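Local coordinates for protein tumor necrosis factor ligand superfamily member 13 (PDB 1U5X) that binds the receptors TACI and BCMA as a homotrimeric cytokine of the tumour necrosis factor family and takes part in regulating tumour cell growth, at residues W48-Y53 against V106-Q111; I44-D49 against G112-V117; S6-V11 against L135-L140; L55-L60 against M68-S73; F84-S89 against N99-A104. All coordinates share one frame; numbering follows the deposited sequence. Where two conformers were deposited one is given.

Contact 1. Residues W48-Y53 against V106-Q111; sequences WDTGIY and VFHLHQ
The Tyr53 ring takes Leu109 at a slant, CD1 to CD1 3.6 Å, while Phe107 O, near the ring plane, and Asp49 O, in plane at the hydroxyl end, lie at its edge. On the other face of the sheet the imidazole of His108 has Ile52 CG1 at its edge, in plane and 4.0 Å from His108 ND1, and the methyl Thr50 CG2 comes in obliquely, 3.7 Å from His108 CE1. Both rings belong to the antiparallel pairing of strands 51-61 and 99-109 in the inner sheet of the TNF jelly roll. Gly51 with Leu109 and Tyr53 with Phe107 are hydrogen-bonded pairs, and Ile52 faces His108 in the non-hydrogen-bonded pair between them. The phenol lies back along its own strand, with CG anti to the carbonyl carbon (chi1 -67°), and Tyr53 OH gives its proton to Asp49 O at 2.8 Å, a bond that ties the ring to the incoming loop. Packing is tight where Ile52 CG2 meets Val106 CG1 at 3.3 Å. Ile52, Val106 and His108 also pack on Arg34, Val138 and Leu32 of the second subunit, so the face carrying Ile52 and His108 joins the trimer interface. Beyond the last strand pair a side chain takes over from the backbone: Gln111 N donates to Thr50 OG1 at 3.1 Å along a nearly straight line, 172° at the hydrogen.

Contact 2. Residues I44-D49 against G112-V117; sequences IVRVWD and GDIITV
Strands 44-47 and 114-117 run antiparallel, 4.6 Å apart at closest approach and with directions 157° apart. Val45 and Ile115 form a hydrogen-bonded pair, and the pairing continues beyond the start of strand 114-117, where Val47 N donates to Asp113 O and Gly112 N to Val47 O at 2.7 Å. Arg46 bends at chi2 (-126°) and chi3 to lay its guanidinium beside the turn. There Arg46 NH2 donates to Gly112 O at 3.2 Å, with the oxygen close to the guanidinium plane but the donor standing 35° out of the carbonyl plane. One guanidinium face carries Trp48 CH2, and Arg46 NE, beside Ile114 CG1, is buried without a polar partner. Next along this face of the sheet, Ile44 CD1 presses on Ile114 CG2 at 3.5 Å. On the reverse face Val47 CG2 touches Ile115 CG1 at 3.9 Å, and Val45 and Ile115 reach Phe137 of the facing sheet. An outer-sheet strand pair turning one apolar face to the inner sheet is typical of the TNF-family jelly roll.

Contact 3. Residues S6-V11 against L135-L140; sequences SVLHLV and LGFVKL
Leu10 N reaches Leu135 O at 2.8 Å, the shortest bond between the two chain ends, and the reciprocal bond from Leu135 N to Leu10 O completes the pair. Leu8 and Phe137 form a second hydrogen-bonded pair, and Lys139 N continues the series to Ser6 O at 2.9 Å. With CG anti to the carbonyl carbon (chi1 -55°), Leu10 lies side by side with Leu135, both pointing the same way, Leu10 CD1 3.8 Å from Leu135 CD2. That same methyl also meets the edge of the Phe137 ring, 4.1 Å from Phe137 CE1. On the other face Val7 CG1 lies alongside Val138 CG1, while His9 stands opposite Gly136, and His9 ND1 is hydrogen-bonded to Tyr56 OH. Here the third subunit closes in, with its Phe107 ring against His9 and its Val106 against Val138. In the inner sheet of the jelly roll, strand 134-139 runs between strand 7-16 on one flank and strand 51-61 on the other, while Leu8, Leu10 and Phe137 are turned to strand 38-41.

Contact 4. Residues L55-L60 against M68-S73; sequences LYSQVL and MGQVVS
The two sheets of the jelly-roll sandwich face each other here, strand 51-61 sending Leu55, Ser57 and Val59 across to Gln70 and Val72. Gln70 makes the polar link: its amide NE2 donates to Ser57 OG at 3.0 Å, with the oxygen 18° out of the amide plane. Gln70 CG sits in the crowded position between backbone N and carbonyl carbon (chi1 74°), and the bend at chi2 turns the amide in beside strand 51-61. Val59 slides past it in the opposite direction, Val59 CG2 3.6 Å from Gln70 CD. Since Gln70 NE2 also binds Cys101 O on the adjoining strand 99-109, this buried amide nitrogen is gripped twice, which should fix its rotation. Further along the sandwich interior the contact is apolar: Val72 CG2 lies 3.9 Å from Ser57 CB, and Val72 CG1 lies 4.1 Å from Leu55 CD2. Tyr56 points to the other side of its strand, where Tyr56 OH accepts a hydrogen bond from Val106 N of the third subunit.

Contact 5. Residues F84-S89 against N99-A104; sequences FRCIRS and NSCYSA
Cys101, Arg88 and Ser103 bury the most surface here, and the first of them is fixed covalently: Cys101 SG is bonded to Cys86 SG at 2.0 Å, with chi3 at -96°, close to the relaxed right angle. Within the TNF jelly roll this disulfide joins strand 99-109 of the inner sheet to residues 84-89 on the outer side. Arg88 folds over the bridge. Its CG comes within 3.2 Å of Cys101 SG, and the bend at chi2 swings the guanidinium round until the same sulfur lies 3.9 Å over the centre of one of its faces. At the edge of that group Arg88 NE makes a weak hydrogen bond to Ser100 O, 3.1 Å long and only 131° at the hydrogen. Arg88 NH1 is hydrogen-bonded to Ser100 O of the second subunit, so one arginine serves both the fold and the trimer. Tyr102, pointing away from 84-89, meets Tyr102 of the third subunit edge-to-face. At the other end Ser103 borders the Phe84 ring, whose one face carries Ala104 CA near its rim. Ser103 OG extends anti to its own backbone N (chi1 -175°) and is hydrogen-bonded to Gln58 OE1 of the second subunit. Obliquely to the Phe84 ring, the same hydroxyl oxygen, Ser103 OG, lies 3.3 Å from Phe84 CD2.

How the contacts relate
From the N terminus, residues 6-11 pair with the last strand of the chain, so contact 3 closes the longest loop and encloses all the others. Contact 2 opens next at 44-49. Contact 1 starts from the same stretch, sharing Trp48 and Asp49, and closes just before 112-117. Inside contact 1 lie contacts 4 and 5, in series, and no loops cross. Contacts 1 and 3 build the inner sheet, contact 2 the outer one, and contacts 4 and 5 tie the two together. Probable backbone hydrogen bonds, Met68 O to Arg88 N and Val59 O to Cys101 N, join contacts 4 and 5, and another, Thr116 N to Ser73 O, links contact 2 with contact 4.

Contact 1. Residues W48-Y53 against V106-Q111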
# COMPACT_ATOMS: atom_id res chain seq x y z
N TRP A 48 18.51 -14.37 -4.13
CA TRP A 48 19.12 -15.59 -4.62
C TRP A 48 18.26 -16.34 -5.63
O TRP A 48 18.80 -17.08 -6.46
CB TRP A 48 19.52 -16.51 -3.46
CG TRP A 48 20.43 -15.83 -2.45
CD1 TRP A 48 20.21 -15.73 -1.10
CD2 TRP A 48 21.67 -15.14 -2.70
NE1 TRP A 48 21.24 -15.04 -0.50
CE2 TRP A 48 22.14 -14.66 -1.45
CE3 TRP A 48 22.40 -14.86 -3.84
CZ2 TRP A 48 23.32 -13.93 -1.33
CZ3 TRP A 48 23.60 -14.15 -3.71
CH2 TRP A 48 24.03 -13.68 -2.47
N ASP A 49 16.95 -16.17 -5.55
CA ASP A 49 16.01 -16.95 -6.34
C ASP A 49 15.27 -16.09 -7.35
O ASP A 49 14.54 -15.18 -6.97
CB ASP A 49 14.99 -17.64 -5.43
CG ASP A 49 14.04 -18.58 -6.20
OD1 ASP A 49 14.19 -18.76 -7.44
OD2 ASP A 49 13.11 -19.20 -5.65
N THR A 50 15.43 -16.42 -8.63
CA THR A 50 14.66 -15.71 -9.63
C THR A 50 13.19 -15.92 -9.39
O THR A 50 12.76 -17.04 -9.13
CB THR A 50 15.01 -16.24 -10.99
OG1 THR A 50 16.38 -15.93 -11.28
CG2 THR A 50 14.20 -15.53 -12.08
N GLY A 51 12.39 -14.87 -9.52
CA GLY A 51 10.95 -14.99 -9.39
C GLY A 51 10.23 -13.68 -9.46
O GLY A 51 10.85 -12.63 -9.68
N ILE A 52 8.90 -13.74 -9.29
CA ILE A 52 8.05 -12.57 -9.20
C ILE A 52 7.71 -12.31 -7.73
O ILE A 52 7.30 -13.22 -7.00
CB ILE A 52 6.78 -12.78 -10.08
CG1 ILE A 52 7.18 -12.83 -11.57
CG2 ILE A 52 5.77 -11.73 -9.81
CD1 ILE A 52 6.03 -13.17 -12.51
N TYR A 53 7.92 -11.08 -7.27
CA TYR A 53 7.75 -10.73 -5.88
C TYR A 53 6.93 -9.50 -5.73
O TYR A 53 7.09 -8.55 -6.48
CB TYR A 53 9.11 -10.39 -5.27
CG TYR A 53 10.06 -11.55 -5.18
CD1 TYR A 53 10.87 -11.91 -6.26
CD2 TYR A 53 10.21 -12.25 -3.98
CE1 TYR A 53 11.79 -12.96 -6.16
CE2 TYR A 53 11.13 -13.32 -3.88
CZ TYR A 53 11.90 -13.66 -4.96
OH TYR A 53 12.79 -14.68 -4.83
N VAL A 106 4.66 -5.26 -7.88
CA VAL A 106 5.07 -6.61 -8.23
C VAL A 106 6.10 -6.57 -9.32
O VAL A 106 5.88 -5.95 -10.35
CB VAL A 106 3.89 -7.47 -8.67
CG1 VAL A 106 4.36 -8.84 -9.03
CG2 VAL A 106 2.92 -7.58 -7.54
N PHE A 107 7.23 -7.25 -9.08
CA PHE A 107 8.38 -7.17 -9.97
C PHE A 107 9.09 -8.50 -10.13
O PHE A 107 9.14 -9.32 -9.21
CB PHE A 107 9.38 -6.16 -9.41
CG PHE A 107 8.80 -4.81 -9.21
CD1 PHE A 107 8.72 -3.93 -10.27
CD2 PHE A 107 8.29 -4.41 -7.96
CE1 PHE A 107 8.15 -2.69 -10.11
CE2 PHE A 107 7.73 -3.15 -7.80
CZ PHE A 107 7.67 -2.30 -8.88
N HIS A 108 9.61 -8.72 -11.32
CA HIS A 108 10.41 -9.89 -11.64
C HIS A 108 11.83 -9.55 -11.21
O HIS A 108 12.44 -8.59 -11.72
CB HIS A 108 10.42 -10.16 -13.13
CG HIS A 108 11.20 -11.38 -13.52
ND1 HIS A 108 10.75 -12.66 -13.31
CD2 HIS A 108 12.42 -11.50 -14.10
CE1 HIS A 108 11.64 -13.52 -13.78
NE2 HIS A 108 12.67 -12.84 -14.25
N LEU A 109 12.33 -10.33 -10.26
CA LEU A 109 13.67 -10.19 -9.72
C LEU A 109 14.45 -11.42 -10.16
O LEU A 109 13.90 -12.52 -10.26
CB LEU A 109 13.62 -10.06 -8.18
CG LEU A 109 12.73 -8.95 -7.62
CD1 LEU A 109 12.82 -8.85 -6.09
CD2 LEU A 109 13.05 -7.63 -8.22
N HIS A 110 15.73 -11.21 -10.42
CA HIS A 110 16.63 -12.23 -10.96
C HIS A 110 17.67 -12.57 -9.87
O HIS A 110 18.12 -11.70 -9.13
CB HIS A 110 17.31 -11.69 -12.22
CG HIS A 110 16.36 -11.22 -13.28
ND1 HIS A 110 16.40 -11.70 -14.57
CD2 HIS A 110 15.39 -10.27 -13.27
CE1 HIS A 110 15.49 -11.08 -15.31
NE2 HIS A 110 14.87 -10.21 -14.54
N GLN A 111 18.00 -13.84 -9.70
CA GLN A 111 19.02 -14.21 -8.72
C GLN A 111 20.31 -13.43 -8.99
O GLN A 111 20.68 -13.20 -10.14
CB GLN A 111 19.28 -15.71 -8.69
CG GLN A 111 19.77 -16.31 -9.94
CD GLN A 111 20.13 -17.79 -9.77
OE1 GLN A 111 20.37 -18.29 -8.64
NE2 GLN A 111 20.17 -18.49 -10.88

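Contact 2. Residues I44-D49 against G112-V117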
# COMPACT_ATOMS: atom_id res chain seq x y z
N ILE A 44 21.33 -3.42 2.11
CA ILE A 44 20.73 -3.99 0.89
C ILE A 44 20.15 -5.36 1.15
O ILE A 44 20.37 -5.95 2.19
CB ILE A 44 21.78 -4.09 -0.24
CG1 ILE A 44 22.95 -4.95 0.21
CG2 ILE A 44 22.25 -2.73 -0.65
CD1 ILE A 44 23.53 -5.87 -0.83
N VAL A 45 19.38 -5.84 0.19
CA VAL A 45 18.80 -7.18 0.21
C VAL A 45 19.27 -7.92 -1.05
O VAL A 45 19.18 -7.40 -2.15
CB VAL A 45 17.27 -7.17 0.30
CG1 VAL A 45 16.77 -8.59 0.42
CG2 VAL A 45 16.79 -6.35 1.48
N ARG A 46 19.83 -9.11 -0.86
CA ARG A 46 20.28 -9.91 -1.98
C ARG A 46 19.16 -10.85 -2.38
O ARG A 46 18.47 -11.40 -1.52
CB ARG A 46 21.53 -10.68 -1.62
CG ARG A 46 22.69 -9.72 -1.30
CD ARG A 46 23.93 -9.91 -2.03
NE ARG A 46 23.86 -10.09 -3.48
CZ ARG A 46 24.93 -10.45 -4.20
NH1 ARG A 46 26.09 -10.62 -3.58
NH2 ARG A 46 24.88 -10.62 -5.52
N VAL A 47 19.00 -11.06 -3.68
CA VAL A 47 18.02 -12.01 -4.20
C VAL A 47 18.79 -13.21 -4.70
O VAL A 47 19.65 -13.09 -5.56
CB VAL A 47 17.21 -11.40 -5.36
CG1 VAL A 47 16.25 -12.44 -5.95
CG2 VAL A 47 16.44 -10.19 -4.92
N TRP A 48 18.51 -14.37 -4.13
CA TRP A 48 19.12 -15.59 -4.62
C TRP A 48 18.26 -16.34 -5.63
O TRP A 48 18.80 -17.08 -6.46
CB TRP A 48 19.52 -16.51 -3.46
CG TRP A 48 20.43 -15.83 -2.45
CD1 TRP A 48 20.21 -15.73 -1.10
CD2 TRP A 48 21.67 -15.14 -2.70
NE1 TRP A 48 21.24 -15.04 -0.50
CE2 TRP A 48 22.14 -14.66 -1.45
CE3 TRP A 48 22.40 -14.86 -3.84
CZ2 TRP A 48 23.32 -13.93 -1.33
CZ3 TRP A 48 23.60 -14.15 -3.71
CH2 TRP A 48 24.03 -13.68 -2.47
N ASP A 49 16.95 -16.17 -5.55
CA ASP A 49 16.01 -16.95 -6.34
C ASP A 49 15.27 -16.09 -7.35
O ASP A 49 14.54 -15.18 -6.97
CB ASP A 49 14.99 -17.64 -5.43
CG ASP A 49 14.04 -18.58 -6.20
OD1 ASP A 49 14.19 -18.76 -7.44
OD2 ASP A 49 13.11 -19.20 -5.65
N GLY A 112 20.99 -13.01 -7.92
CA GLY A 112 22.14 -12.14 -8.01
C GLY A 112 21.75 -10.66 -7.87
O GLY A 112 22.61 -9.83 -7.63
N ASP A 113 20.47 -10.34 -8.02
CA ASP A 113 20.00 -8.95 -7.88
C ASP A 113 20.29 -8.42 -6.48
O ASP A 113 20.30 -9.20 -5.51
CB ASP A 113 18.49 -8.85 -8.12
CG ASP A 113 18.12 -8.78 -9.58
OD1 ASP A 113 19.00 -8.80 -10.47
OD2 ASP A 113 16.93 -8.69 -9.93
N ILE A 114 20.59 -7.12 -6.40
CA ILE A 114 20.69 -6.36 -5.14
C ILE A 114 19.54 -5.34 -5.09
O ILE A 114 19.39 -4.56 -6.02
CB ILE A 114 22.04 -5.63 -5.08
CG1 ILE A 114 23.20 -6.63 -5.06
CG2 ILE A 114 22.12 -4.78 -3.81
CD1 ILE A 114 24.54 -5.97 -5.27
N ILE A 115 18.72 -5.38 -4.04
CA ILE A 115 17.65 -4.42 -3.81
C ILE A 115 18.11 -3.33 -2.84
O ILE A 115 18.64 -3.63 -1.78
CB ILE A 115 16.40 -5.15 -3.24
CG1 ILE A 115 16.04 -6.37 -4.10
CG2 ILE A 115 15.19 -4.18 -3.09
CD1 ILE A 115 15.81 -6.07 -5.55
N THR A 116 17.92 -2.06 -3.24
CA THR A 116 18.31 -0.90 -2.45
C THR A 116 17.09 -0.08 -2.08
O THR A 116 16.14 -0.00 -2.87
CB THR A 116 19.29 -0.00 -3.20
OG1 THR A 116 18.79 0.33 -4.51
CG2 THR A 116 20.63 -0.68 -3.47
N VAL A 117 17.10 0.51 -0.89
CA VAL A 117 16.08 1.51 -0.50
C VAL A 117 16.85 2.75 -0.10
O VAL A 117 17.61 2.72 0.87
CB VAL A 117 15.16 1.01 0.65
CG1 VAL A 117 14.12 2.05 1.02
CG2 VAL A 117 14.47 -0.26 0.27

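Contact 3. Residues S6-V11 against L135-L140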
# COMPACT_ATOMS: atom_id res chain seq x y z
N SER A 6 7.17 -17.88 0.12
CA SER A 6 8.36 -17.36 0.78
C SER A 6 8.19 -15.86 1.07
O SER A 6 7.68 -15.11 0.24
CB SER A 6 9.57 -17.56 -0.10
OG SER A 6 9.72 -18.93 -0.38
N VAL A 7 8.63 -15.44 2.25
CA VAL A 7 8.44 -14.06 2.68
C VAL A 7 9.61 -13.53 3.50
O VAL A 7 10.38 -14.32 4.08
CB VAL A 7 7.10 -13.84 3.47
CG1 VAL A 7 5.89 -14.53 2.77
CG2 VAL A 7 7.21 -14.31 4.86
N LEU A 8 9.73 -12.21 3.52
CA LEU A 8 10.76 -11.52 4.35
C LEU A 8 10.24 -10.17 4.76
O LEU A 8 9.88 -9.40 3.92
CB LEU A 8 12.09 -11.37 3.56
CG LEU A 8 13.29 -10.76 4.28
CD1 LEU A 8 13.75 -11.62 5.41
CD2 LEU A 8 14.43 -10.51 3.26
N HIS A 9 10.18 -9.90 6.06
CA HIS A 9 9.77 -8.61 6.58
C HIS A 9 10.93 -8.10 7.43
O HIS A 9 11.39 -8.78 8.34
CB HIS A 9 8.48 -8.69 7.40
CG HIS A 9 7.94 -7.37 7.83
ND1 HIS A 9 7.15 -6.58 7.01
CD2 HIS A 9 8.07 -6.69 8.99
CE1 HIS A 9 6.78 -5.50 7.68
NE2 HIS A 9 7.33 -5.54 8.88
N LEU A 10 11.39 -6.90 7.09
CA LEU A 10 12.57 -6.27 7.63
C LEU A 10 12.24 -4.94 8.27
O LEU A 10 11.33 -4.20 7.79
CB LEU A 10 13.54 -5.99 6.49
CG LEU A 10 13.95 -7.15 5.60
CD1 LEU A 10 14.44 -6.61 4.26
CD2 LEU A 10 15.02 -7.96 6.27
N VAL A 11 12.95 -4.63 9.34
CA VAL A 11 12.79 -3.37 10.05
C VAL A 11 14.16 -2.74 10.31
O VAL A 11 15.19 -3.40 10.12
CB VAL A 11 12.03 -3.58 11.37
CG1 VAL A 11 10.64 -4.17 11.08
CG2 VAL A 11 12.80 -4.44 12.33
N LEU A 135 10.33 -2.85 5.32
CA LEU A 135 10.58 -3.29 3.96
C LEU A 135 10.25 -4.76 3.89
O LEU A 135 10.67 -5.55 4.74
CB LEU A 135 12.07 -3.11 3.61
CG LEU A 135 12.49 -3.61 2.21
CD1 LEU A 135 11.83 -2.82 1.10
CD2 LEU A 135 14.03 -3.54 2.09
N GLY A 136 9.48 -5.16 2.89
CA GLY A 136 9.19 -6.57 2.78
C GLY A 136 8.94 -7.12 1.39
O GLY A 136 8.77 -6.40 0.42
N PHE A 137 8.95 -8.46 1.34
CA PHE A 137 8.91 -9.25 0.11
C PHE A 137 7.98 -10.45 0.26
O PHE A 137 8.02 -11.14 1.27
CB PHE A 137 10.31 -9.86 -0.20
CG PHE A 137 11.42 -8.84 -0.40
CD1 PHE A 137 11.96 -8.16 0.67
CD2 PHE A 137 11.94 -8.59 -1.66
CE1 PHE A 137 12.95 -7.25 0.49
CE2 PHE A 137 12.95 -7.68 -1.84
CZ PHE A 137 13.45 -7.00 -0.77
N VAL A 138 7.22 -10.78 -0.79
CA VAL A 138 6.49 -12.02 -0.87
C VAL A 138 6.67 -12.60 -2.27
O VAL A 138 6.27 -11.99 -3.27
CB VAL A 138 4.97 -11.82 -0.69
CG1 VAL A 138 4.23 -13.18 -0.79
CG2 VAL A 138 4.68 -11.10 0.63
N LYS A 139 7.25 -13.79 -2.33
CA LYS A 139 7.36 -14.48 -3.59
C LYS A 139 6.00 -14.97 -4.02
O LYS A 139 5.26 -15.61 -3.24
CB LYS A 139 8.36 -15.62 -3.51
CG LYS A 139 8.72 -16.19 -4.87
CD LYS A 139 9.82 -17.21 -4.74
CE LYS A 139 9.74 -18.30 -5.80
NZ LYS A 139 10.48 -17.96 -7.01
N LEU A 140 5.65 -14.64 -5.27
CA LEU A 140 4.34 -14.93 -5.85
C LEU A 140 4.37 -16.09 -6.82
O LEU A 140 5.44 -16.54 -7.24
CB LEU A 140 3.79 -13.66 -6.52
CG LEU A 140 3.56 -12.47 -5.60
CD1 LEU A 140 3.03 -11.24 -6.38
CD2 LEU A 140 2.65 -12.79 -4.42
OXT LEU A 140 3.31 -16.60 -7.21

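Contact 4. Residues L55-L60 against M68-S73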
# COMPACT_ATOMS: atom_id res chain seq x y z
N LEU A 55 6.90 -6.44 -3.50
CA LEU A 55 7.87 -5.70 -2.72
C LEU A 55 7.13 -4.50 -2.16
O LEU A 55 6.50 -3.77 -2.90
CB LEU A 55 9.01 -5.22 -3.63
CG LEU A 55 10.34 -4.71 -3.13
CD1 LEU A 55 10.79 -5.28 -1.82
CD2 LEU A 55 11.39 -4.96 -4.22
N TYR A 56 7.23 -4.29 -0.86
CA TYR A 56 6.57 -3.14 -0.23
C TYR A 56 7.59 -2.43 0.65
O TYR A 56 8.50 -3.05 1.20
CB TYR A 56 5.33 -3.55 0.58
CG TYR A 56 5.55 -4.55 1.70
CD1 TYR A 56 5.91 -4.13 2.96
CD2 TYR A 56 5.37 -5.91 1.47
CE1 TYR A 56 6.09 -5.07 4.00
CE2 TYR A 56 5.55 -6.85 2.45
CZ TYR A 56 5.89 -6.42 3.74
OH TYR A 56 6.07 -7.38 4.70
N SER A 57 7.41 -1.11 0.78
CA SER A 57 8.33 -0.25 1.50
C SER A 57 7.54 0.86 2.15
O SER A 57 6.75 1.53 1.50
CB SER A 57 9.33 0.37 0.54
OG SER A 57 10.03 1.46 1.14
N GLN A 58 7.75 1.06 3.44
CA GLN A 58 7.27 2.24 4.12
C GLN A 58 8.42 2.91 4.82
O GLN A 58 9.29 2.24 5.42
CB GLN A 58 6.18 1.95 5.16
CG GLN A 58 5.55 3.23 5.79
CD GLN A 58 4.31 2.92 6.62
OE1 GLN A 58 3.25 2.59 6.04
NE2 GLN A 58 4.41 3.08 7.94
N VAL A 59 8.42 4.23 4.74
CA VAL A 59 9.34 5.03 5.54
C VAL A 59 8.55 6.10 6.27
O VAL A 59 7.69 6.78 5.69
CB VAL A 59 10.48 5.65 4.68
CG1 VAL A 59 11.41 6.49 5.58
CG2 VAL A 59 11.26 4.58 3.92
N LEU A 60 8.85 6.25 7.56
CA LEU A 60 8.23 7.27 8.39
C LEU A 60 9.16 8.49 8.50
O LEU A 60 10.26 8.37 9.01
CB LEU A 60 7.94 6.69 9.77
CG LEU A 60 7.51 7.67 10.86
CD1 LEU A 60 6.37 8.52 10.32
CD2 LEU A 60 7.13 6.88 12.15
N MET A 68 9.88 14.67 0.81
CA MET A 68 10.60 13.48 1.22
C MET A 68 10.06 12.28 0.47
O MET A 68 8.94 12.27 0.03
CB MET A 68 10.43 13.24 2.70
CG MET A 68 11.00 14.36 3.58
SD MET A 68 12.73 14.79 3.23
CE MET A 68 13.60 13.23 3.61
N GLY A 69 10.88 11.25 0.34
CA GLY A 69 10.44 10.03 -0.27
C GLY A 69 11.58 9.05 -0.46
O GLY A 69 12.74 9.41 -0.53
N GLN A 70 11.21 7.80 -0.60
CA GLN A 70 12.18 6.74 -0.75
C GLN A 70 12.12 6.18 -2.15
O GLN A 70 11.09 6.20 -2.77
CB GLN A 70 12.00 5.64 0.27
CG GLN A 70 10.83 4.71 0.05
CD GLN A 70 9.62 5.18 0.78
OE1 GLN A 70 9.45 6.40 1.03
NE2 GLN A 70 8.76 4.23 1.14
N VAL A 71 13.24 5.65 -2.61
CA VAL A 71 13.36 5.06 -3.92
C VAL A 71 13.86 3.63 -3.78
O VAL A 71 14.90 3.40 -3.18
CB VAL A 71 14.40 5.83 -4.76
CG1 VAL A 71 14.38 5.36 -6.21
CG2 VAL A 71 14.18 7.35 -4.66
N VAL A 72 13.13 2.69 -4.35
CA VAL A 72 13.46 1.26 -4.30
C VAL A 72 13.91 0.79 -5.68
O VAL A 72 13.19 0.96 -6.65
CB VAL A 72 12.22 0.42 -3.88
CG1 VAL A 72 12.53 -1.06 -3.83
CG2 VAL A 72 11.69 0.88 -2.50
N SER A 73 15.13 0.23 -5.75
CA SER A 73 15.78 -0.12 -7.01
C SER A 73 16.39 -1.51 -6.97
O SER A 73 16.66 -2.07 -5.89
CB SER A 73 16.88 0.88 -7.38
OG SER A 73 16.45 2.21 -7.29

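Contact 5. Residues F84-S89 against N99-A104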
# COMPACT_ATOMS: atom_id res chain seq x y z
N PHE A 84 10.19 1.33 -7.90
CA PHE A 84 9.17 2.31 -7.58
C PHE A 84 9.68 3.33 -6.59
O PHE A 84 10.69 3.12 -5.93
CB PHE A 84 7.93 1.61 -6.99
CG PHE A 84 8.18 0.85 -5.73
CD1 PHE A 84 8.57 -0.48 -5.80
CD2 PHE A 84 7.97 1.42 -4.48
CE1 PHE A 84 8.76 -1.24 -4.65
CE2 PHE A 84 8.15 0.66 -3.31
CZ PHE A 84 8.54 -0.68 -3.40
N ARG A 85 8.94 4.42 -6.45
CA ARG A 85 9.26 5.45 -5.45
C ARG A 85 7.97 5.94 -4.75
O ARG A 85 6.88 5.83 -5.28
CB ARG A 85 10.09 6.57 -6.07
CG ARG A 85 9.30 7.78 -6.50
CD ARG A 85 10.00 8.77 -7.48
NE ARG A 85 11.40 9.10 -7.18
CZ ARG A 85 12.42 8.94 -8.03
NH1 ARG A 85 12.26 8.41 -9.24
NH2 ARG A 85 13.64 9.31 -7.65
N CYS A 86 8.13 6.45 -3.55
CA CYS A 86 7.07 7.09 -2.79
C CYS A 86 7.49 8.54 -2.61
O CYS A 86 8.67 8.80 -2.41
CB CYS A 86 6.94 6.37 -1.47
SG CYS A 86 5.49 6.89 -0.59
N ILE A 87 6.56 9.49 -2.73
CA ILE A 87 6.91 10.92 -2.56
C ILE A 87 5.88 11.63 -1.68
O ILE A 87 4.69 11.45 -1.89
CB ILE A 87 6.99 11.65 -3.94
CG1 ILE A 87 7.88 10.90 -4.93
CG2 ILE A 87 7.57 13.03 -3.76
CD1 ILE A 87 7.58 11.24 -6.33
N ARG A 88 6.32 12.46 -0.73
CA ARG A 88 5.43 13.18 0.20
C ARG A 88 5.94 14.56 0.49
O ARG A 88 7.04 14.68 0.98
CB ARG A 88 5.38 12.49 1.57
CG ARG A 88 4.63 11.24 1.60
CD ARG A 88 3.26 11.31 2.24
NE ARG A 88 2.55 10.09 1.92
CZ ARG A 88 2.28 9.67 0.68
NH1 ARG A 88 2.59 10.39 -0.39
NH2 ARG A 88 1.68 8.50 0.52
N SER A 89 5.12 15.58 0.25
CA SER A 89 5.42 16.92 0.75
C SER A 89 5.24 16.94 2.27
O SER A 89 4.36 16.25 2.83
CB SER A 89 4.53 17.95 0.09
OG SER A 89 4.73 17.94 -1.31
N ASN A 99 4.86 12.20 8.52
CA ASN A 99 4.22 11.52 7.39
C ASN A 99 4.88 10.19 7.08
O ASN A 99 6.09 10.14 6.88
CB ASN A 99 4.32 12.40 6.13
CG ASN A 99 3.25 13.47 6.05
OD1 ASN A 99 2.06 13.18 6.15
ND2 ASN A 99 3.67 14.72 5.81
N SER A 100 4.09 9.12 6.97
CA SER A 100 4.56 7.86 6.44
C SER A 100 4.37 7.89 4.93
O SER A 100 3.45 8.51 4.40
CB SER A 100 3.83 6.65 7.09
OG SER A 100 2.43 6.73 6.96
N CYS A 101 5.27 7.24 4.22
CA CYS A 101 5.20 7.11 2.78
C CYS A 101 5.25 5.63 2.48
O CYS A 101 6.27 5.00 2.70
CB CYS A 101 6.36 7.87 2.14
SG CYS A 101 6.00 8.50 0.52
N TYR A 102 4.15 5.08 2.00
CA TYR A 102 4.09 3.65 1.64
C TYR A 102 3.96 3.49 0.13
O TYR A 102 3.17 4.20 -0.51
CB TYR A 102 2.86 3.01 2.31
CG TYR A 102 2.67 1.53 2.04
CD1 TYR A 102 2.07 1.09 0.85
CD2 TYR A 102 3.15 0.55 2.92
CE1 TYR A 102 1.93 -0.29 0.57
CE2 TYR A 102 2.99 -0.82 2.62
CZ TYR A 102 2.38 -1.22 1.49
OH TYR A 102 2.18 -2.55 1.12
N SER A 103 4.69 2.54 -0.44
CA SER A 103 4.47 2.11 -1.84
C SER A 103 4.84 0.66 -1.98
O SER A 103 5.51 0.08 -1.11
CB SER A 103 5.24 3.01 -2.82
OG SER A 103 4.95 2.70 -4.18
N ALA A 104 4.35 0.04 -3.03
CA ALA A 104 4.57 -1.39 -3.24
C ALA A 104 4.20 -1.75 -4.67
O ALA A 104 3.41 -1.06 -5.32
CB ALA A 104 3.69 -2.19 -2.30